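Local coordinates for protein deadlock (Drosophila melanogaster, PDB 5XYV) that takes part in oogenesis and germline maintenance as a component of the Rhino-Deadlock-Cutoff complex, binding Rhino directly through its N-terminal region, at residues C[7-12]-C[39-44]. Sequence-based numbering, arbitrary orientation.
Sequences IRMSQK and GFLESW
K12 lies along one face of the W44 indole, and this CH-pi contact is the main feature between the first turn of helix 9-23 and the last turns of helix 30-45. K12 CG sits 3.8 Å from the centroid of the five-membered ring of W44, only 11° off its normal, and K12 CE follows the same face to within 3.6 Å of W44 CG. With chi2 159° and the rest of the chain extended, the lysine carries its ammonium past the ring to W44 CB. There a water accepts from K12 NZ at 3.0 Å.

Apolar contacts lie to either side of the lysine. I7 CD1 approaches the six-membered ring of W44 obliquely, 3.5 Å from W44 CZ3, while M9, bent at chi2 and chi3, brings its SD to 3.8 Å from L41 CD2.

A ring edge meets a polar atom at the K12 backbone: F40 CZ stands 3.2 Å from K12 O, which lies near the ring plane. One F40 face receives W44 NE1, and W16 also meets this ring.

Were W44 replaced by an alanine, the K12 methylenes would probably lose the face they lie on, and a gap would be likely beside I7 and F40. W44 also meets the rings of H19 and F30 of the Rhino chain, and I7 packs on I39 of that chain. Within this Rhino-binding region the contact thus joins the start of helix 9-23, and I7 shortly before it, to the end of helix 30-45, mainly by apolar and CH-pi packing; the ammonium, held by a water at the rim of the indole, is probably spared burial against it.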
# COMPACT_ATOMS: atom_id res chain seq x y z
N ILE C 7 -8.70 -12.29 16.25
CA ILE C 7 -9.96 -11.72 15.83
C ILE C 7 -11.07 -12.75 15.61
O ILE C 7 -10.99 -13.63 14.74
CB ILE C 7 -9.82 -10.90 14.56
CG1 ILE C 7 -8.97 -9.68 14.86
CG2 ILE C 7 -11.18 -10.46 14.05
CD1 ILE C 7 -8.41 -9.04 13.61
N ARG C 8 -12.09 -12.59 16.44
CA ARG C 8 -13.31 -13.39 16.54
C ARG C 8 -14.11 -13.45 15.25
O ARG C 8 -14.14 -12.48 14.50
CB ARG C 8 -14.17 -12.74 17.63
CG ARG C 8 -14.84 -13.62 18.58
CD ARG C 8 -15.53 -12.72 19.60
NE ARG C 8 -14.53 -11.86 20.22
CZ ARG C 8 -14.66 -10.56 20.44
NH1 ARG C 8 -15.78 -9.93 20.15
NH2 ARG C 8 -13.65 -9.91 20.98
N MET C 9 -14.82 -14.55 15.00
CA MET C 9 -15.70 -14.61 13.83
C MET C 9 -16.79 -13.55 13.91
O MET C 9 -17.08 -12.89 12.93
CB MET C 9 -16.31 -16.00 13.67
CG MET C 9 -17.24 -16.16 12.43
SD MET C 9 -16.50 -15.68 10.83
CE MET C 9 -15.24 -16.93 10.62
N SER C 10 -17.35 -13.36 15.10
CA SER C 10 -18.43 -12.40 15.30
C SER C 10 -17.99 -11.00 14.94
O SER C 10 -18.78 -10.19 14.46
CB SER C 10 -18.95 -12.47 16.74
OG SER C 10 -17.99 -12.01 17.66
N GLN C 11 -16.72 -10.71 15.18
CA GLN C 11 -16.13 -9.43 14.79
C GLN C 11 -16.00 -9.23 13.29
O GLN C 11 -16.21 -8.11 12.78
CB GLN C 11 -14.76 -9.27 15.46
CG GLN C 11 -14.86 -8.90 16.91
CD GLN C 11 -13.50 -8.82 17.55
OE1 GLN C 11 -12.66 -9.69 17.34
NE2 GLN C 11 -13.25 -7.74 18.25
N LYS C 12 -15.58 -10.28 12.59
CA LYS C 12 -15.50 -10.19 11.14
C LYS C 12 -16.90 -10.02 10.52
O LYS C 12 -17.08 -9.26 9.57
CB LYS C 12 -14.82 -11.43 10.58
CG LYS C 12 -13.41 -11.64 11.06
CD LYS C 12 -13.01 -13.10 10.86
CE LYS C 12 -11.60 -13.34 11.30
NZ LYS C 12 -11.22 -14.76 11.19
N GLY C 39 -14.05 -14.44 -0.13
CA GLY C 39 -12.71 -13.88 -0.13
C GLY C 39 -12.48 -12.98 1.08
O GLY C 39 -11.34 -12.80 1.53
N PHE C 40 -13.54 -12.40 1.62
CA PHE C 40 -13.42 -11.60 2.84
C PHE C 40 -13.00 -12.46 4.02
O PHE C 40 -12.18 -12.04 4.82
CB PHE C 40 -14.75 -10.91 3.13
CG PHE C 40 -14.86 -10.35 4.52
CD1 PHE C 40 -14.19 -9.17 4.87
CD2 PHE C 40 -15.66 -10.97 5.47
CE1 PHE C 40 -14.31 -8.64 6.17
CE2 PHE C 40 -15.80 -10.43 6.75
CZ PHE C 40 -15.11 -9.27 7.10
N LEU C 41 -13.55 -13.65 4.13
CA LEU C 41 -13.21 -14.53 5.24
C LEU C 41 -11.80 -15.12 5.10
O LEU C 41 -11.05 -15.21 6.07
CB LEU C 41 -14.23 -15.65 5.38
CG LEU C 41 -15.59 -15.21 5.91
CD1 LEU C 41 -16.51 -16.40 5.91
CD2 LEU C 41 -15.46 -14.61 7.30
N GLU C 42 -11.46 -15.47 3.86
CA GLU C 42 -10.13 -15.96 3.53
C GLU C 42 -9.04 -14.89 3.75
O GLU C 42 -7.89 -15.24 3.96
CB GLU C 42 -10.11 -16.48 2.08
CG GLU C 42 -10.98 -17.73 1.86
CD GLU C 42 -11.17 -18.12 0.39
OE1 GLU C 42 -10.70 -17.38 -0.50
OE2 GLU C 42 -11.85 -19.14 0.14
N SER C 43 -9.41 -13.61 3.70
CA SER C 43 -8.42 -12.53 3.76
C SER C 43 -7.83 -12.35 5.15
O SER C 43 -6.71 -11.86 5.31
CB SER C 43 -9.02 -11.20 3.30
OG SER C 43 -9.73 -10.57 4.36
N TRP C 44 -8.59 -12.74 6.17
CA TRP C 44 -8.09 -12.68 7.54
C TRP C 44 -7.10 -13.79 7.85
O TRP C 44 -6.21 -13.61 8.68
CB TRP C 44 -9.23 -12.76 8.55
CG TRP C 44 -10.23 -11.69 8.39
CD1 TRP C 44 -11.34 -11.70 7.59
CD2 TRP C 44 -10.22 -10.42 9.05
NE1 TRP C 44 -12.01 -10.50 7.72
CE2 TRP C 44 -11.34 -9.70 8.62
CE3 TRP C 44 -9.35 -9.82 9.98
CZ2 TRP C 44 -11.64 -8.42 9.07
CZ3 TRP C 44 -9.64 -8.56 10.42
CH2 TRP C 44 -10.78 -7.86 9.98
O HOH W 1 -11.80 -15.72 8.39